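Local coordinates for recombination protein uvsY (Enterobacteria phage T4, PDB 4ZWS), which promotes assembly of UvsX recombinase filaments on single-stranded DNA during phage recombination and DNA synthesis, helping UvsX to displace gp32, at residues Lys44-Ile49 and Thr98-Trp103; Met1-Leu6 and Trp103-Asp108; Lys34-His39 and Gly112-Ile117. All coordinates share one frame; numbering follows the deposited sequence.

In the fold
All three contacts lie along helix 91-135, the long rod against which helix 21-64 and the short N-terminal helix 3-14 are laid in each subunit of the heptamer. Interactions 1 and 3 join the same antiparallel pair of long helices at two levels, their centres about 18 Å and their nearest atoms about 5 Å apart. Interaction 2, about 10 Å from interaction 1 and 11 Å from interaction 3 between centres, brings the chain start against the pair. It shares Trp-103 with interaction 1, and a probable hydrogen bond joins Tyr-102 OH to Leu-3 N at 2.9 Å. Toward interaction 3, Leu-107 CD1 packs 3.3 Å from His-39 CD2. All three touch a second subunit.

Interaction 1: Lys44-Ile49 and Thr98-Trp103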
loop_
_atom_site.group_PDB
_atom_site.type_symbol
_atom_site.label_atom_id
_atom_site.label_comp_id
_atom_site.label_asym_id
_atom_site.label_seq_id
_atom_site.Cartn_x
_atom_site.Cartn_y
_atom_site.Cartn_z
ATOM N N LYS A 44 24.244 2.736 -11.092
ATOM C CA LYS A 44 25.652 3.029 -10.828
ATOM C C LYS A 44 25.959 4.498 -11.088
ATOM O O LYS A 44 26.630 5.149 -10.296
ATOM C CB LYS A 44 26.575 2.153 -11.676
ATOM C CG LYS A 44 26.655 0.710 -11.215
ATOM C CD LYS A 44 27.877 -0.007 -11.803
ATOM C CE LYS A 44 27.548 -1.433 -12.272
ATOM N NZ LYS A 44 26.799 -1.469 -13.575
ATOM N N GLU A 45 25.433 5.020 -12.188
ATOM C CA GLU A 45 25.643 6.410 -12.538
ATOM C C GLU A 45 25.049 7.381 -11.503
ATOM O O GLU A 45 25.690 8.358 -11.119
ATOM C CB GLU A 45 25.045 6.695 -13.919
ATOM C CG GLU A 45 25.252 8.128 -14.381
ATOM C CD GLU A 45 26.723 8.487 -14.579
ATOM O OE1 GLU A 45 27.566 7.566 -14.657
ATOM O OE2 GLU A 45 27.046 9.694 -14.625
ATOM N N MET A 46 23.847 7.089 -11.024
ATOM C CA MET A 46 23.185 7.945 -10.040
ATOM C C MET A 46 23.924 8.005 -8.714
ATOM O O MET A 46 23.960 9.026 -8.022
ATOM C CB MET A 46 21.758 7.451 -9.793
ATOM C CG MET A 46 20.854 7.534 -10.994
ATOM S SD MET A 46 19.170 7.106 -10.561
ATOM C CE MET A 46 18.659 8.541 -9.609
ATOM N N LEU A 47 24.515 6.882 -8.373
ATOM C CA LEU A 47 25.246 6.731 -7.138
ATOM C C LEU A 47 26.479 7.652 -7.231
ATOM O O LEU A 47 26.905 8.318 -6.267
ATOM C CB LEU A 47 25.542 5.248 -6.985
ATOM C CG LEU A 47 26.126 4.548 -5.798
ATOM C CD1 LEU A 47 25.154 4.852 -4.684
ATOM C CD2 LEU A 47 26.116 3.059 -6.102
ATOM N N ARG A 48 27.054 7.668 -8.423
ATOM C CA ARG A 48 28.188 8.516 -8.757
ATOM C C ARG A 48 27.802 10.017 -8.735
ATOM O O ARG A 48 28.516 10.866 -8.197
ATOM C CB ARG A 48 28.708 8.067 -10.113
ATOM C CG ARG A 48 30.054 8.506 -10.533
ATOM C CD ARG A 48 30.259 7.949 -11.930
ATOM N NE ARG A 48 30.247 6.482 -11.893
ATOM C CZ ARG A 48 29.772 5.697 -12.865
ATOM N NH1 ARG A 48 29.228 6.227 -13.954
ATOM N NH2 ARG A 48 29.811 4.374 -12.740
ATOM N N ILE A 49 26.639 10.330 -9.297
ATOM C CA ILE A 49 26.143 11.703 -9.340
ATOM C C ILE A 49 25.843 12.239 -7.933
ATOM O O ILE A 49 26.157 13.395 -7.631
ATOM C CB ILE A 49 24.910 11.821 -10.227
ATOM C CG1 ILE A 49 25.284 11.536 -11.682
ATOM C CG2 ILE A 49 24.283 13.203 -10.115
ATOM C CD1 ILE A 49 24.069 11.563 -12.597
ATOM N N THR A 98 19.840 18.268 -11.149
ATOM C CA THR A 98 18.910 18.063 -12.236
ATOM C C THR A 98 19.324 16.784 -12.935
ATOM O O THR A 98 18.499 15.908 -13.184
ATOM C CB THR A 98 18.877 19.250 -13.207
ATOM O OG1 THR A 98 18.420 20.418 -12.516
ATOM C CG2 THR A 98 17.941 18.962 -14.355
ATOM N N SER A 99 20.615 16.689 -13.235
ATOM C CA SER A 99 21.190 15.480 -13.803
ATOM C C SER A 99 20.731 14.284 -12.980
ATOM O O SER A 99 20.195 13.328 -13.545
ATOM C CB SER A 99 22.710 15.579 -13.887
ATOM O OG SER A 99 23.224 15.826 -12.608
ATOM N N LEU A 100 20.949 14.321 -11.663
ATOM C CA LEU A 100 20.462 13.236 -10.810
ATOM C C LEU A 100 18.994 12.855 -11.001
ATOM O O LEU A 100 18.677 11.674 -11.188
ATOM C CB LEU A 100 20.659 13.593 -9.342
ATOM C CG LEU A 100 20.484 12.427 -8.371
ATOM C CD1 LEU A 100 21.452 11.282 -8.574
ATOM C CD2 LEU A 100 20.581 12.962 -6.977
ATOM N N GLN A 101 18.120 13.859 -11.036
ATOM C CA GLN A 101 16.692 13.636 -11.208
ATOM C C GLN A 101 16.417 13.071 -12.601
ATOM O O GLN A 101 15.586 12.177 -12.763
ATOM C CB GLN A 101 15.942 14.934 -11.025
ATOM C CG GLN A 101 16.080 15.579 -9.658
ATOM C CD GLN A 101 15.084 15.110 -8.663
ATOM O OE1 GLN A 101 15.263 14.072 -8.020
ATOM N NE2 GLN A 101 14.019 15.892 -8.499
ATOM N N TYR A 102 17.157 13.582 -13.592
ATOM C CA TYR A 102 17.021 13.163 -14.985
ATOM C C TYR A 102 17.351 11.694 -15.143
ATOM O O TYR A 102 16.624 10.952 -15.809
ATOM C CB TYR A 102 17.958 13.971 -15.874
ATOM C CG TYR A 102 17.798 13.718 -17.353
ATOM C CD1 TYR A 102 18.696 12.900 -18.032
ATOM C CD2 TYR A 102 16.732 14.261 -18.074
ATOM C CE1 TYR A 102 18.558 12.647 -19.397
ATOM C CE2 TYR A 102 16.586 14.023 -19.440
ATOM C CZ TYR A 102 17.503 13.211 -20.093
ATOM O OH TYR A 102 17.375 12.963 -21.446
ATOM N N TRP A 103 18.454 11.286 -14.530
ATOM C CA TRP A 103 18.852 9.889 -14.483
ATOM C C TRP A 103 17.823 9.054 -13.739
ATOM O O TRP A 103 17.554 7.914 -14.118
ATOM C CB TRP A 103 20.246 9.808 -13.895
ATOM C CG TRP A 103 21.277 10.112 -14.937
ATOM C CD1 TRP A 103 21.882 11.307 -15.167
ATOM C CD2 TRP A 103 21.989 9.155 -15.731
ATOM N NE1 TRP A 103 22.830 11.184 -16.153
ATOM C CE2 TRP A 103 22.931 9.867 -16.501
ATOM C CE3 TRP A 103 21.890 7.774 -15.901
ATOM C CZ2 TRP A 103 23.769 9.244 -17.422
ATOM C CZ3 TRP A 103 22.725 7.158 -16.818
ATOM C CH2 TRP A 103 23.655 7.895 -17.563
#
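The antiparallel pair of long helices, 21-64 and 91-135, is held here by Glu-45, Met-46 and Ile-49 packing on Leu-100 and Trp-103. The indole of Trp-103 gives one face to the opposite helix. Glu-45 CG lies 3.4 Å from the centroid of its six-membered ring and only 3° off the normal, an almost vertical CH-pi contact. CG of Glu-45 stands opposite the backbone N (chi1 -179°), which puts it over the ring, and a bend at chi2 swings the carboxylate group aside. Glutamate suits this half-exposed place because its methylenes serve as apolar surface. One turn on, Ile-49 CD1 covers the five-membered ring, 3.4 Å from Trp-103 CD1.

The segment axes approach to 9.6 Å at 162°, as two antiparallel long helices lying side by side within a subunit of the heptameric alpha barrel. Beside the indole, Met-46 CG meets Trp-103 CB at 3.7 Å while the two side chains run past each other in opposite directions. Leu-100 reaches over with CD1, 4.0 Å from Met-46 CB, and Ile-49 CG2 rests on Leu-100 CB at 3.7 Å. The hydroxyl of Ser-99 turns back to its own helix, bonding to Val-96 O.

Interaction 2: Met1-Leu6 and Trp103-Asp108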
loop_
_atom_site.group_PDB
_atom_site.type_symbol
_atom_site.label_atom_id
_atom_site.label_comp_id
_atom_site.label_asym_id
_atom_site.label_seq_id
_atom_site.Cartn_x
_atom_site.Cartn_y
_atom_site.Cartn_z
ATOM N N MET A 1 23.103 8.764 -21.360
ATOM C CA MET A 1 21.881 8.358 -22.037
ATOM C C MET A 1 20.928 9.528 -22.200
ATOM O O MET A 1 20.802 10.353 -21.304
ATOM C CB MET A 1 21.177 7.262 -21.244
ATOM C CG MET A 1 22.041 6.080 -20.955
ATOM S SD MET A 1 21.103 4.828 -20.098
ATOM C CE MET A 1 22.375 3.587 -19.857
ATOM N N ARG A 2 20.228 9.574 -23.327
ATOM C CA ARG A 2 19.153 10.541 -23.515
ATOM C C ARG A 2 17.804 9.836 -23.449
ATOM O O ARG A 2 17.618 8.756 -24.030
ATOM C CB ARG A 2 19.305 11.304 -24.845
ATOM C CG ARG A 2 20.305 12.435 -24.755
ATOM C CD ARG A 2 20.658 13.067 -26.095
ATOM N NE ARG A 2 21.232 12.121 -27.041
ATOM C CZ ARG A 2 21.923 12.479 -28.117
ATOM N NH1 ARG A 2 22.138 13.766 -28.364
ATOM N NH2 ARG A 2 22.404 11.549 -28.939
ATOM N N LEU A 3 16.862 10.441 -22.736
ATOM C CA LEU A 3 15.540 9.844 -22.583
ATOM C C LEU A 3 14.915 9.501 -23.935
ATOM O O LEU A 3 14.357 8.419 -24.122
ATOM C CB LEU A 3 14.614 10.779 -21.809
ATOM C CG LEU A 3 13.168 10.284 -21.729
ATOM C CD1 LEU A 3 13.121 8.918 -21.070
ATOM C CD2 LEU A 3 12.310 11.276 -20.977
ATOM N N GLU A 4 15.013 10.428 -24.876
ATOM C CA GLU A 4 14.385 10.239 -26.167
ATOM C C GLU A 4 15.013 9.057 -26.920
ATOM O O GLU A 4 14.326 8.362 -27.663
ATOM C CB GLU A 4 14.474 11.520 -26.991
ATOM C CG GLU A 4 13.626 12.648 -26.414
ATOM C CD GLU A 4 14.212 13.256 -25.132
ATOM O OE1 GLU A 4 15.390 12.962 -24.808
ATOM O OE2 GLU A 4 13.479 14.004 -24.435
ATOM N N ASP A 5 16.302 8.803 -26.696
ATOM C CA ASP A 5 16.952 7.652 -27.308
ATOM C C ASP A 5 16.347 6.357 -26.781
ATOM O O ASP A 5 16.077 5.430 -27.553
ATOM C CB ASP A 5 18.458 7.656 -27.057
ATOM C CG ASP A 5 19.181 8.751 -27.816
ATOM O OD1 ASP A 5 20.244 9.196 -27.333
ATOM O OD2 ASP A 5 18.710 9.146 -28.905
ATOM N N LEU A 6 16.146 6.294 -25.466
ATOM C CA LEU A 6 15.530 5.127 -24.840
ATOM C C LEU A 6 14.104 4.910 -25.329
ATOM O O LEU A 6 13.709 3.784 -25.634
ATOM C CB LEU A 6 15.538 5.271 -23.313
ATOM C CG LEU A 6 16.934 5.255 -22.682
ATOM C CD1 LEU A 6 16.846 5.350 -21.169
ATOM C CD2 LEU A 6 17.627 3.984 -23.077
ATOM N N TRP A 103 18.454 11.286 -14.530
ATOM C CA TRP A 103 18.852 9.889 -14.483
ATOM C C TRP A 103 17.823 9.054 -13.739
ATOM O O TRP A 103 17.554 7.914 -14.118
ATOM C CB TRP A 103 20.246 9.808 -13.895
ATOM C CG TRP A 103 21.277 10.112 -14.937
ATOM C CD1 TRP A 103 21.882 11.307 -15.167
ATOM C CD2 TRP A 103 21.989 9.155 -15.731
ATOM N NE1 TRP A 103 22.830 11.184 -16.153
ATOM C CE2 TRP A 103 22.931 9.867 -16.501
ATOM C CE3 TRP A 103 21.890 7.774 -15.901
ATOM C CZ2 TRP A 103 23.769 9.244 -17.422
ATOM C CZ3 TRP A 103 22.725 7.158 -16.818
ATOM C CH2 TRP A 103 23.655 7.895 -17.563
ATOM N N GLY A 104 17.231 9.627 -12.695
ATOM C CA GLY A 104 16.164 8.948 -11.989
ATOM C C GLY A 104 15.013 8.666 -12.941
ATOM O O GLY A 104 14.386 7.613 -12.878
ATOM N N ILE A 105 14.747 9.611 -13.838
ATOM C CA ILE A 105 13.709 9.456 -14.847
ATOM C C ILE A 105 14.067 8.326 -15.793
ATOM O O ILE A 105 13.207 7.524 -16.149
ATOM C CB ILE A 105 13.469 10.759 -15.627
ATOM C CG1 ILE A 105 12.726 11.760 -14.732
ATOM C CG2 ILE A 105 12.595 10.500 -16.834
ATOM C CD1 ILE A 105 12.418 13.090 -15.395
ATOM N N LEU A 106 15.333 8.255 -16.189
ATOM C CA LEU A 106 15.781 7.181 -17.063
ATOM C C LEU A 106 15.604 5.844 -16.365
ATOM O O LEU A 106 15.153 4.878 -16.983
ATOM C CB LEU A 106 17.246 7.359 -17.468
ATOM C CG LEU A 106 17.616 8.656 -18.187
ATOM C CD1 LEU A 106 19.054 8.619 -18.615
ATOM C CD2 LEU A 106 16.693 8.893 -19.377
ATOM N N LEU A 107 15.909 5.805 -15.069
ATOM C CA LEU A 107 15.766 4.578 -14.295
ATOM C C LEU A 107 14.318 4.108 -14.314
ATOM O O LEU A 107 14.045 2.929 -14.558
ATOM C CB LEU A 107 16.222 4.780 -12.851
ATOM C CG LEU A 107 16.267 3.517 -11.991
ATOM C CD1 LEU A 107 17.353 2.577 -12.486
ATOM C CD2 LEU A 107 16.486 3.863 -10.558
ATOM N N ASP A 108 13.392 5.037 -14.067
ATOM C CA ASP A 108 11.972 4.696 -14.063
ATOM C C ASP A 108 11.493 4.238 -15.427
ATOM O O ASP A 108 10.715 3.287 -15.522
ATOM C CB ASP A 108 11.115 5.870 -13.591
ATOM C CG ASP A 108 11.355 6.207 -12.134
ATOM O OD1 ASP A 108 11.914 5.335 -11.420
ATOM O OD2 ASP A 108 10.945 7.310 -11.693
#
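Leu-106 points its two methyls at different parts of the chain start, CD1 at Met-1 and CD2 at Leu-3 and Leu-6. The contact sets the beginning of helix 3-14 against the N-terminal half of helix 91-135, adding a third helix to the long antiparallel pair. Met-1 CB sits 3.6 Å from Leu-106 CD1. The second methyl, CD2, lies on the backbone as well as the side chain of Leu-3, 3.5 Å from Leu-3 CA. The Leu-3 and Leu-106 side chains meet at a slant, whereas Leu-6 comes in at about a right angle and brings CD1 to 4.0 Å from Leu-106 CD2. Branched leucines suit such a junction, since each can offer methyls to more than one neighbour.

Met-1 also runs roughly perpendicular to the side chain of Trp-103. Its CG, next to the backbone N at chi1 -55°, comes within 4.2 Å of Trp-103 CH2, and the extended chain beyond carries the sulfur past the indole. SD is 5.3 Å from the centroid of the six-membered ring and 54° off its normal, an oblique Met-aromatic contact. A flexible thioether fits this exposed border of the contact.

Polar groups mark the helix start and the subunit boundary. Glu-4 and Asp-108 form salt bridges with Lys-44 and Lys-43 of a neighbouring subunit, respectively. From the N-cap position, in a pair that crystal packing may influence, Arg-2 NE donates to Asp-5 OD1 of the first turn at 3.1 Å, meeting the syn side of the carboxylate from 33° outside its plane.

Interaction 3: Lys34-His39 and Gly112-Ile117; sequences KWLNKH and GALDAI
Trp-35 meets Ala-113 and Ile-117, two residues one turn apart on the facing helix, with its indole. The methyl of Ala-113 lies over the ring: CB is 3.9 Å from the six-membered ring centroid and 23° off the normal, a CH-pi contact. Alanine suits the place because so short a side chain lets the flat ring come near the helix backbone. Ile-117 is longer and crosses Trp-35 at about a right angle, bringing its CD1 to 3.3 Å from Trp-35 CD1. Leu-114 packs at the root of the tryptophan side chain, CD2 3.8 Å from Trp-35 CB, while its other methyl, CD1, reaches Leu-36 CD1 at 4.1 Å. CG of Leu-114 lies beside the backbone N (chi1 -71°), which carries the methyls to the opposite helix.

The indole is positioned from several directions. On the face opposite Ala-113, the aliphatic chain of Lys-38 passes with CD 3.4 Å above the ring plane, so the ring lies between a methyl and a methylene, each offset toward the rim. Trp-35 NE1 donates a hydrogen bond to Asp-13 OD2 of helix 3-14, satisfying the one N-H of a buried side chain, and this should resist rotation of the indole. Lys-34 forms a salt bridge to the same aspartate, and both Lys-34 and Lys-38 reach Glu-9.

Helices 21-64 and 91-135 run antiparallel here, at 167° with segment axes 9.6 Å apart. Helix 3-14 lies alongside, laying Leu-6 and Leu-10 against Trp-35, and Phe-133 of a third subunit packs on Leu-36 and Leu-114, joining these helices to the heptameric barrel.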
loop_
_atom_site.group_PDB
_atom_site.type_symbol
_atom_site.label_atom_id
_atom_site.label_comp_id
_atom_site.label_asym_id
_atom_site.label_seq_id
_atom_site.Cartn_x
_atom_site.Cartn_y
_atom_site.Cartn_z
ATOM N N LYS A 34 18.922 -7.036 -21.774
ATOM C CA LYS A 34 19.504 -5.786 -22.266
ATOM C C LYS A 34 19.061 -4.601 -21.412
ATOM O O LYS A 34 19.876 -3.780 -20.997
ATOM C CB LYS A 34 19.099 -5.514 -23.709
ATOM C CG LYS A 34 19.966 -4.464 -24.384
ATOM C CD LYS A 34 19.139 -3.411 -25.079
ATOM C CE LYS A 34 18.347 -3.940 -26.229
ATOM N NZ LYS A 34 17.468 -2.866 -26.748
ATOM N N TRP A 35 17.757 -4.514 -21.169
ATOM C CA TRP A 35 17.196 -3.407 -20.402
ATOM C C TRP A 35 17.493 -3.558 -18.914
ATOM O O TRP A 35 17.589 -2.572 -18.196
ATOM C CB TRP A 35 15.692 -3.282 -20.650
ATOM C CG TRP A 35 15.385 -2.663 -21.984
ATOM C CD1 TRP A 35 15.154 -3.314 -23.154
ATOM C CD2 TRP A 35 15.275 -1.264 -22.276
ATOM N NE1 TRP A 35 14.906 -2.414 -24.158
ATOM C CE2 TRP A 35 14.975 -1.146 -23.643
ATOM C CE3 TRP A 35 15.399 -0.103 -21.513
ATOM C CZ2 TRP A 35 14.800 0.087 -24.265
ATOM C CZ3 TRP A 35 15.223 1.125 -22.135
ATOM C CH2 TRP A 35 14.928 1.207 -23.496
ATOM N N LEU A 36 17.670 -4.790 -18.457
ATOM C CA LEU A 36 18.082 -4.995 -17.084
ATOM C C LEU A 36 19.454 -4.376 -16.873
ATOM O O LEU A 36 19.692 -3.734 -15.850
ATOM C CB LEU A 36 18.085 -6.482 -16.748
ATOM C CG LEU A 36 18.263 -6.850 -15.281
ATOM C CD1 LEU A 36 17.263 -6.115 -14.405
ATOM C CD2 LEU A 36 18.068 -8.339 -15.147
ATOM N N ASN A 37 20.324 -4.503 -17.873
ATOM C CA ASN A 37 21.652 -3.879 -17.840
ATOM C C ASN A 37 21.636 -2.361 -17.890
ATOM O O ASN A 37 22.415 -1.723 -17.188
ATOM C CB ASN A 37 22.514 -4.422 -18.967
ATOM C CG ASN A 37 22.908 -5.844 -18.724
ATOM O OD1 ASN A 37 22.812 -6.319 -17.592
ATOM N ND2 ASN A 37 23.302 -6.555 -19.781
ATOM N N LYS A 38 20.775 -1.787 -18.724
ATOM C CA LYS A 38 20.621 -0.338 -18.752
ATOM C C LYS A 38 20.297 0.142 -17.342
ATOM O O LYS A 38 20.977 1.008 -16.805
ATOM C CB LYS A 38 19.519 0.088 -19.718
ATOM C CG LYS A 38 19.900 0.033 -21.174
ATOM C CD LYS A 38 18.707 0.377 -22.052
ATOM C CE LYS A 38 19.121 0.790 -23.457
ATOM N NZ LYS A 38 19.935 -0.236 -24.164
ATOM N N HIS A 39 19.282 -0.478 -16.748
ATOM C CA HIS A 39 18.773 -0.159 -15.414
ATOM C C HIS A 39 19.896 -0.242 -14.382
ATOM O O HIS A 39 20.079 0.643 -13.555
ATOM C CB HIS A 39 17.625 -1.122 -15.093
ATOM C CG HIS A 39 16.913 -0.850 -13.805
ATOM N ND1 HIS A 39 17.334 -1.355 -12.594
ATOM C CD2 HIS A 39 15.774 -0.163 -13.546
ATOM C CE1 HIS A 39 16.499 -0.976 -11.645
ATOM N NE2 HIS A 39 15.543 -0.250 -12.195
ATOM N N GLY A 112 9.738 0.594 -16.472
ATOM C CA GLY A 112 8.595 0.468 -17.345
ATOM C C GLY A 112 8.900 -0.408 -18.537
ATOM O O GLY A 112 8.069 -1.219 -18.957
ATOM N N ALA A 113 10.105 -0.260 -19.070
ATOM C CA ALA A 113 10.525 -1.051 -20.208
ATOM C C ALA A 113 10.524 -2.527 -19.829
ATOM O O ALA A 113 10.051 -3.380 -20.581
ATOM C CB ALA A 113 11.895 -0.616 -20.686
ATOM N N LEU A 114 11.063 -2.824 -18.655
ATOM C CA LEU A 114 11.090 -4.193 -18.183
ATOM C C LEU A 114 9.678 -4.748 -18.039
ATOM O O LEU A 114 9.432 -5.908 -18.363
ATOM C CB LEU A 114 11.864 -4.279 -16.878
ATOM C CG LEU A 114 13.369 -4.074 -17.114
ATOM C CD1 LEU A 114 14.097 -3.888 -15.817
ATOM C CD2 LEU A 114 13.984 -5.219 -17.900
ATOM N N ASP A 115 8.751 -3.925 -17.558
ATOM C CA ASP A 115 7.352 -4.336 -17.456
ATOM C C ASP A 115 6.788 -4.667 -18.825
ATOM O O ASP A 115 6.126 -5.693 -19.016
ATOM C CB ASP A 115 6.499 -3.234 -16.818
ATOM C CG ASP A 115 6.670 -3.152 -15.321
ATOM O OD1 ASP A 115 6.985 -4.198 -14.709
ATOM O OD2 ASP A 115 6.495 -2.037 -14.766
ATOM N N ALA A 116 7.072 -3.786 -19.777
ATOM C CA ALA A 116 6.576 -3.931 -21.134
ATOM C C ALA A 116 7.089 -5.213 -21.786
ATOM O O ALA A 116 6.338 -5.947 -22.419
ATOM C CB ALA A 116 6.974 -2.715 -21.956
ATOM N N ILE A 117 8.372 -5.483 -21.592
ATOM C CA ILE A 117 9.022 -6.622 -22.206
ATOM C C ILE A 117 8.548 -7.928 -21.605
ATOM O O ILE A 117 8.373 -8.925 -22.316
ATOM C CB ILE A 117 10.534 -6.500 -22.077
ATOM C CG1 ILE A 117 11.008 -5.306 -22.890
ATOM C CG2 ILE A 117 11.223 -7.767 -22.538
ATOM C CD1 ILE A 117 12.477 -5.180 -22.899
#